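Local structure of putative regulatory protein (Streptomyces coelicolor A3, 2PZ9) at residues K149-Q154 with W163-V168; F108-F111 with D116-R119. The protein probably binds DNA and regulates transcription as a TetR-family regulator, with a predicted helix-turn-helix motif in its N-terminal part. All coordinates share one frame; numbering follows the deposited sequence.

Contact 1: K149-Q154 with W163-V168; sequences KLRDAQ and WDPVDV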
ATOM      1  N   LYS A 149      12.564  -7.239  19.402  1.00 59.32           N
ATOM      2  CA  LYS A 149      13.053  -5.933  19.838  1.00 59.76           C
ATOM      3  C   LYS A 149      11.900  -5.153  20.490  1.00 59.73           C
ATOM      4  O   LYS A 149      12.061  -4.531  21.541  1.00 60.51           O
ATOM      5  CB  LYS A 149      13.629  -5.182  18.626  1.00 60.04           C
ATOM      6  CG  LYS A 149      15.008  -4.508  18.805  1.00 61.53           C
ATOM      7  CD  LYS A 149      15.962  -4.865  17.606  1.00 63.76           C
ATOM      8  CE  LYS A 149      16.742  -3.676  16.967  1.00 63.24           C
ATOM      9  NZ  LYS A 149      17.510  -2.819  17.917  1.00 63.39           N
ATOM     10  N   LEU A 150      10.719  -5.217  19.896  1.00 59.52           N
ATOM     11  CA  LEU A 150       9.554  -4.582  20.500  1.00 59.29           C
ATOM     12  C   LEU A 150       9.094  -5.291  21.777  1.00 59.51           C
ATOM     13  O   LEU A 150       8.764  -4.618  22.743  1.00 59.80           O
ATOM     14  CB  LEU A 150       8.418  -4.446  19.485  1.00 59.10           C
ATOM     15  CG  LEU A 150       8.768  -3.611  18.234  1.00 59.07           C
ATOM     16  CD1 LEU A 150       8.006  -4.084  17.001  1.00 58.51           C
ATOM     17  CD2 LEU A 150       8.566  -2.114  18.456  1.00 57.24           C
ATOM     18  N   ARG A 151       9.084  -6.628  21.793  1.00 59.62           N
ATOM     19  CA  ARG A 151       8.755  -7.380  23.002  1.00 60.30           C
ATOM     20  C   ARG A 151       9.630  -6.860  24.124  1.00 60.99           C
ATOM     21  O   ARG A 151       9.170  -6.670  25.247  1.00 60.93           O
ATOM     22  CB  ARG A 151       8.974  -8.885  22.816  1.00 60.21           C
ATOM     23  CG  ARG A 151       7.701  -9.672  22.504  1.00 60.48           C
ATOM     24  CD  ARG A 151       7.948 -10.921  21.645  1.00 60.31           C
ATOM     25  NE  ARG A 151       6.981 -10.954  20.536  1.00 61.00           N
ATOM     26  CZ  ARG A 151       7.119 -11.621  19.379  1.00 60.66           C
ATOM     27  NH1 ARG A 151       8.195 -12.366  19.119  1.00 59.61           N
ATOM     28  NH2 ARG A 151       6.160 -11.537  18.459  1.00 59.56           N
ATOM     29  N   ASP A 152      10.890  -6.589  23.789  1.00 61.95           N
ATOM     30  CA  ASP A 152      11.874  -6.104  24.758  1.00 62.85           C
ATOM     31  C   ASP A 152      11.568  -4.709  25.237  1.00 63.19           C
ATOM     32  O   ASP A 152      11.629  -4.445  26.428  1.00 63.55           O
ATOM     33  CB  ASP A 152      13.269  -6.126  24.159  1.00 62.84           C
ATOM     34  CG  ASP A 152      13.785  -7.526  23.961  1.00 64.23           C
ATOM     35  OD1 ASP A 152      13.195  -8.466  24.561  1.00 65.00           O
ATOM     36  OD2 ASP A 152      14.781  -7.687  23.207  1.00 64.73           O
ATOM     37  N   ALA A 153      11.258  -3.814  24.300  1.00 63.41           N
ATOM     38  CA  ALA A 153      10.849  -2.458  24.642  1.00 63.36           C
ATOM     39  C   ALA A 153       9.735  -2.467  25.687  1.00 63.27           C
ATOM     40  O   ALA A 153       9.768  -1.691  26.636  1.00 63.01           O
ATOM     41  CB  ALA A 153      10.403  -1.728  23.396  1.00 63.48           C
ATOM     42  N   GLN A 154       8.767  -3.365  25.507  1.00 63.51           N
ATOM     43  CA  GLN A 154       7.603  -3.451  26.377  1.00 63.74           C
ATOM     44  C   GLN A 154       8.014  -3.896  27.760  1.00 64.25           C
ATOM     45  O   GLN A 154       7.620  -3.263  28.741  1.00 64.53           O
ATOM     46  CB  GLN A 154       6.554  -4.386  25.791  1.00 63.42           C
ATOM     47  CG  GLN A 154       5.911  -3.782  24.558  1.00 64.06           C
ATOM     48  CD  GLN A 154       4.786  -4.614  23.972  1.00 64.57           C
ATOM     49  OE1 GLN A 154       4.983  -5.767  23.596  1.00 64.44           O
ATOM     50  NE2 GLN A 154       3.602  -4.015  23.858  1.00 64.88           N
ATOM     51  N   TRP A 163      -0.160  -3.207  23.632  1.00 56.18           N
ATOM     52  CA  TRP A 163      -0.070  -3.428  22.174  1.00 56.35           C
ATOM     53  C   TRP A 163       0.479  -4.790  21.816  1.00 56.27           C
ATOM     54  O   TRP A 163       1.387  -5.290  22.463  1.00 56.42           O
ATOM     55  CB  TRP A 163       0.872  -2.432  21.504  1.00 56.65           C
ATOM     56  CG  TRP A 163       0.446  -1.034  21.548  1.00 57.10           C
ATOM     57  CD1 TRP A 163       0.924  -0.070  22.376  1.00 57.78           C
ATOM     58  CD2 TRP A 163      -0.544  -0.410  20.726  1.00 57.71           C
ATOM     59  NE1 TRP A 163       0.288   1.128  22.133  1.00 57.92           N
ATOM     60  CE2 TRP A 163      -0.616   0.953  21.120  1.00 58.22           C
ATOM     61  CE3 TRP A 163      -1.379  -0.863  19.696  1.00 56.93           C
ATOM     62  CZ2 TRP A 163      -1.491   1.873  20.517  1.00 57.99           C
ATOM     63  CZ3 TRP A 163      -2.250   0.047  19.097  1.00 57.49           C
ATOM     64  CH2 TRP A 163      -2.303   1.404  19.515  1.00 57.74           C
ATOM     65  N   ASP A 164      -0.026  -5.379  20.748  1.00 56.11           N
ATOM     66  CA  ASP A 164       0.676  -6.510  20.200  1.00 55.83           C
ATOM     67  C   ASP A 164       1.785  -5.996  19.290  1.00 55.38           C
ATOM     68  O   ASP A 164       1.543  -5.237  18.360  1.00 54.41           O
ATOM     69  CB  ASP A 164      -0.246  -7.433  19.427  1.00 56.27           C
ATOM     70  CG  ASP A 164       0.311  -8.832  19.296  1.00 56.73           C
ATOM     71  OD1 ASP A 164       1.425  -9.020  18.742  1.00 56.36           O
ATOM     72  OD2 ASP A 164      -0.397  -9.747  19.757  1.00 59.81           O
ATOM     73  N   PRO A 165       3.022  -6.421  19.573  1.00 55.20           N
ATOM     74  CA  PRO A 165       4.157  -6.117  18.732  1.00 55.02           C
ATOM     75  C   PRO A 165       3.784  -6.221  17.253  1.00 54.85           C
ATOM     76  O   PRO A 165       4.048  -5.300  16.479  1.00 54.51           O
ATOM     77  CB  PRO A 165       5.136  -7.224  19.113  1.00 54.89           C
ATOM     78  CG  PRO A 165       4.885  -7.411  20.540  1.00 55.01           C
ATOM     79  CD  PRO A 165       3.416  -7.232  20.739  1.00 54.77           C
ATOM     80  N   VAL A 166       3.167  -7.348  16.895  1.00 54.57           N
ATOM     81  CA  VAL A 166       2.687  -7.619  15.548  1.00 54.16           C
ATOM     82  C   VAL A 166       1.936  -6.409  14.975  1.00 54.04           C
ATOM     83  O   VAL A 166       2.213  -5.973  13.857  1.00 53.79           O
ATOM     84  CB  VAL A 166       1.826  -8.929  15.524  1.00 54.11           C
ATOM     85  CG1 VAL A 166       1.132  -9.130  14.205  1.00 53.49           C
ATOM     86  CG2 VAL A 166       2.704 -10.128  15.786  1.00 54.04           C
ATOM     87  N   ASP A 167       1.006  -5.857  15.744  1.00 53.86           N
ATOM     88  CA  ASP A 167       0.253  -4.691  15.287  1.00 53.92           C
ATOM     89  C   ASP A 167       1.146  -3.435  15.179  1.00 53.52           C
ATOM     90  O   ASP A 167       1.024  -2.655  14.218  1.00 54.14           O
ATOM     91  CB  ASP A 167      -0.976  -4.437  16.180  1.00 54.06           C
ATOM     92  CG  ASP A 167      -2.013  -5.582  16.115  1.00 56.52           C
ATOM     93  OD1 ASP A 167      -2.502  -5.899  15.002  1.00 59.41           O
ATOM     94  OD2 ASP A 167      -2.359  -6.161  17.181  1.00 58.04           O
ATOM     95  N   VAL A 168       2.043  -3.251  16.147  1.00 52.43           N
ATOM     96  CA  VAL A 168       2.910  -2.074  16.211  1.00 50.94           C
ATOM     97  C   VAL A 168       3.797  -1.995  14.963  1.00 50.42           C
ATOM     98  O   VAL A 168       3.859  -0.956  14.285  1.00 50.12           O
ATOM     99  CB  VAL A 168       3.780  -2.085  17.509  1.00 50.92           C
ATOM    100  CG1 VAL A 168       4.686  -0.873  17.566  1.00 49.84           C
ATOM    101  CG2 VAL A 168       2.908  -2.161  18.740  1.00 49.51           C
TER
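Gln154 reaches across to the backbone of Trp163 and makes the hydrogen bond that joins the two segments. Its NE2 lies 2.9 Å from Trp163 O, and the N-H points almost straight at the oxygen, at 172°. The oxygen lies close to the amide plane of Gln154, while NE2 itself is tilted 24° from the carbonyl plane. Beyond CG the chain is extended (chi2 -176°), which carries the amide across the gap. NE2 also donates to Asp160 O, so this one nitrogen grips the connecting loop at two carbonyls.

The packing centres on Pro165. Gln154 OE1 rests against its ring, 3.5 Å from Pro165 CG. The aliphatic part of Arg151 crosses the same ring at about a right angle, with Arg151 CG 4.1 Å from Pro165 CG. Leu150 CB packs on Pro165 CB at 4.3 Å. One branch of Leu150, CD2, meets Val168 CG1 at 4.2 Å.

The charged end of Arg151 is held by Asp148 and by Gln192 of the second subunit. Asp164 caps the second helix: its OD1 accepts from Val166 N at 3.0 Å, through the anti lone pair. Asp164 OD2 accepts from Val194 N of the second subunit. The arrangement is two consecutive helices joined by a short loop, the second opened by an Asp N-cap with proline at N1, in the TetR-type C-terminal domain at the subunit interface.

Contact 2: F108-F111 with D116-R119; sequences FDHF and DHYR
Phe111 and His117 form a T-shaped (edge-to-face) pair across the tight corner between two consecutive helices in the all-helical TetR-type C-terminal domain. The corner joins helix 100-113 to helix 115-127.

The edge of Phe111 points at the face of His117. The ring planes stand at 81°, and the centroids are 5.2 Å apart. Phe111 CE2 is the atom that touches. It sits over one face of the imidazole, toward its rim, 3.7 Å from His117 CD2. In His117, CG is anti to the backbone N (chi1 173°), which places the ring where Phe111 CE2 meets its face.

His110 completes an aromatic cluster with these two rings. It packs on Phe111, its neighbour in sequence, with His110 CD2 3.9 Å above the plane of the phenyl ring, over its centre. Phe111 therefore has His110 on one face and His117 at its edge. The His110 and His117 rings are set obliquely, with their planes at 78°.

Tyr118 takes part through its CB, which approaches Phe111 CD2 to 3.9 Å. The two side chains cross at about a right angle. The phenol ring leads off from this point, and Tyr118 packs on Ala180 of helix 178-181.

Helix 74-92 borders the cluster: Leu89 touches both histidines, Ala92 touches His110 and Glu85 touches His117. Where the two imidazoles meet, His110 NE2 lies 3.4 Å from His117 ND1, close to the plane of the His110 ring.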
ATOM      1  N   PHE A 108      10.198   6.840   5.881  1.00 56.15           N
ATOM      2  CA  PHE A 108       9.622   7.824   5.015  1.00 56.64           C
ATOM      3  C   PHE A 108      10.688   8.323   4.057  1.00 57.76           C
ATOM      4  O   PHE A 108      10.472   8.390   2.841  1.00 57.72           O
ATOM      5  CB  PHE A 108       9.073   8.982   5.811  1.00 56.10           C
ATOM      6  CG  PHE A 108       8.560  10.093   4.951  1.00 56.70           C
ATOM      7  CD1 PHE A 108       7.277  10.032   4.403  1.00 56.93           C
ATOM      8  CD2 PHE A 108       9.368  11.197   4.654  1.00 55.28           C
ATOM      9  CE1 PHE A 108       6.813  11.069   3.581  1.00 56.74           C
ATOM     10  CE2 PHE A 108       8.910  12.229   3.842  1.00 53.32           C
ATOM     11  CZ  PHE A 108       7.643  12.178   3.311  1.00 55.07           C
ATOM     12  N   ASP A 109      11.845   8.658   4.634  1.00 58.73           N
ATOM     13  CA  ASP A 109      12.983   9.181   3.914  1.00 59.10           C
ATOM     14  C   ASP A 109      13.418   8.248   2.821  1.00 59.81           C
ATOM     15  O   ASP A 109      13.642   8.672   1.693  1.00 59.96           O
ATOM     16  CB  ASP A 109      14.128   9.366   4.890  1.00 58.99           C
ATOM     17  CG  ASP A 109      13.888  10.501   5.862  1.00 59.46           C
ATOM     18  OD1 ASP A 109      13.027  11.380   5.586  1.00 58.50           O
ATOM     19  OD2 ASP A 109      14.569  10.508   6.912  1.00 59.01           O
ATOM     20  N   HIS A 110      13.535   6.976   3.174  1.00 60.79           N
ATOM     21  CA  HIS A 110      13.994   5.970   2.267  1.00 62.26           C
ATOM     22  C   HIS A 110      13.145   5.888   1.006  1.00 63.10           C
ATOM     23  O   HIS A 110      13.666   5.867  -0.098  1.00 63.53           O
ATOM     24  CB  HIS A 110      14.007   4.629   2.961  1.00 62.61           C
ATOM     25  CG  HIS A 110      14.485   3.512   2.086  1.00 65.46           C
ATOM     26  ND1 HIS A 110      15.750   2.973   2.193  1.00 66.91           N
ATOM     27  CD2 HIS A 110      13.872   2.839   1.080  1.00 66.95           C
ATOM     28  CE1 HIS A 110      15.891   2.010   1.296  1.00 67.30           C
ATOM     29  NE2 HIS A 110      14.766   1.909   0.608  1.00 66.97           N
ATOM     30  N   PHE A 111      11.835   5.841   1.162  1.00 63.97           N
ATOM     31  CA  PHE A 111      10.982   5.746   0.007  1.00 64.92           C
ATOM     32  C   PHE A 111      10.753   7.081  -0.640  1.00 65.55           C
ATOM     33  O   PHE A 111      10.392   7.135  -1.813  1.00 66.66           O
ATOM     34  CB  PHE A 111       9.662   5.087   0.360  1.00 65.20           C
ATOM     35  CG  PHE A 111       9.801   3.636   0.700  1.00 67.04           C
ATOM     36  CD1 PHE A 111       9.589   3.185   2.006  1.00 69.35           C
ATOM     37  CD2 PHE A 111      10.174   2.704  -0.286  1.00 68.04           C
ATOM     38  CE1 PHE A 111       9.734   1.820   2.317  1.00 69.40           C
ATOM     39  CE2 PHE A 111      10.318   1.341   0.014  1.00 66.65           C
ATOM     40  CZ  PHE A 111      10.096   0.900   1.310  1.00 67.02           C
ATOM     41  N   ASP A 116      10.895   4.143  -6.648  1.00 70.91           N
ATOM     42  CA  ASP A 116      10.789   2.939  -7.444  1.00 71.37           C
ATOM     43  C   ASP A 116      11.153   1.632  -6.704  1.00 71.06           C
ATOM     44  O   ASP A 116      10.926   0.542  -7.232  1.00 70.98           O
ATOM     45  CB  ASP A 116      11.596   3.122  -8.725  1.00 71.65           C
ATOM     46  CG  ASP A 116      13.075   3.347  -8.458  1.00 73.58           C
ATOM     47  OD1 ASP A 116      13.470   3.637  -7.292  1.00 72.82           O
ATOM     48  OD2 ASP A 116      13.850   3.220  -9.442  1.00 77.31           O
ATOM     49  N   HIS A 117      11.697   1.730  -5.492  1.00 70.99           N
ATOM     50  CA  HIS A 117      11.855   0.543  -4.651  1.00 71.17           C
ATOM     51  C   HIS A 117      10.453   0.123  -4.307  1.00 69.83           C
ATOM     52  O   HIS A 117      10.109  -1.072  -4.335  1.00 69.71           O
ATOM     53  CB  HIS A 117      12.642   0.849  -3.365  1.00 72.40           C
ATOM     54  CG  HIS A 117      12.702  -0.297  -2.380  1.00 77.25           C
ATOM     55  ND1 HIS A 117      13.791  -0.512  -1.551  1.00 81.32           N
ATOM     56  CD2 HIS A 117      11.811  -1.282  -2.082  1.00 81.05           C
ATOM     57  CE1 HIS A 117      13.568  -1.574  -0.790  1.00 82.49           C
ATOM     58  NE2 HIS A 117      12.375  -2.064  -1.096  1.00 83.08           N
ATOM     59  N   TYR A 118       9.642   1.125  -3.995  1.00 68.34           N
ATOM     60  CA  TYR A 118       8.270   0.882  -3.634  1.00 67.36           C
ATOM     61  C   TYR A 118       7.476   0.202  -4.768  1.00 66.33           C
ATOM     62  O   TYR A 118       6.795  -0.802  -4.528  1.00 65.80           O
ATOM     63  CB  TYR A 118       7.595   2.172  -3.181  1.00 67.39           C
ATOM     64  CG  TYR A 118       6.158   1.934  -2.807  1.00 67.92           C
ATOM     65  CD1 TYR A 118       5.823   1.438  -1.548  1.00 67.19           C
ATOM     66  CD2 TYR A 118       5.126   2.154  -3.730  1.00 69.21           C
ATOM     67  CE1 TYR A 118       4.504   1.201  -1.197  1.00 65.92           C
ATOM     68  CE2 TYR A 118       3.797   1.904  -3.390  1.00 69.04           C
ATOM     69  CZ  TYR A 118       3.500   1.433  -2.115  1.00 67.64           C
ATOM     70  OH  TYR A 118       2.191   1.200  -1.763  1.00 68.74           O
ATOM     71  N   ARG A 119       7.576   0.748  -5.983  1.00 65.41           N
ATOM     72  CA  ARG A 119       6.941   0.168  -7.175  1.00 64.79           C
ATOM     73  C   ARG A 119       7.395  -1.254  -7.349  1.00 64.48           C
ATOM     74  O   ARG A 119       6.598  -2.161  -7.570  1.00 64.66           O
ATOM     75  CB  ARG A 119       7.374   0.889  -8.435  1.00 64.78           C
ATOM     76  CG  ARG A 119       6.888   2.276  -8.607  1.00 64.24           C
ATOM     77  CD  ARG A 119       6.669   2.475 -10.078  1.00 64.34           C
ATOM     78  NE  ARG A 119       5.243   2.535 -10.376  1.00 65.90           N
ATOM     79  CZ  ARG A 119       4.654   2.139 -11.506  1.00 67.07           C
ATOM     80  NH1 ARG A 119       5.340   1.592 -12.506  1.00 67.19           N
ATOM     81  NH2 ARG A 119       3.344   2.285 -11.628  1.00 68.55           N
TER

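Overall arrangement
Following the chain from the N terminus, helix 32-50 comes first, then the predicted helix-turn-helix at 52-71, then the long helix 74-92. Contact 2 is reached next. It closes the tight turn between helix 100-113 and helix 115-127, near the centre of the chain. After an unmodelled gap at 130-137 the chain enters helix 139-155. Contact 1 then closes the loop from this helix to helix 165-176. The two contacts are in series and neither nest nor cross. The centres of contact 1 and contact 2 are about 24 Å apart. Contact 2 ties neighbouring helices beside helix 74-92, while contact 1 ties a helix pair at the second subunit.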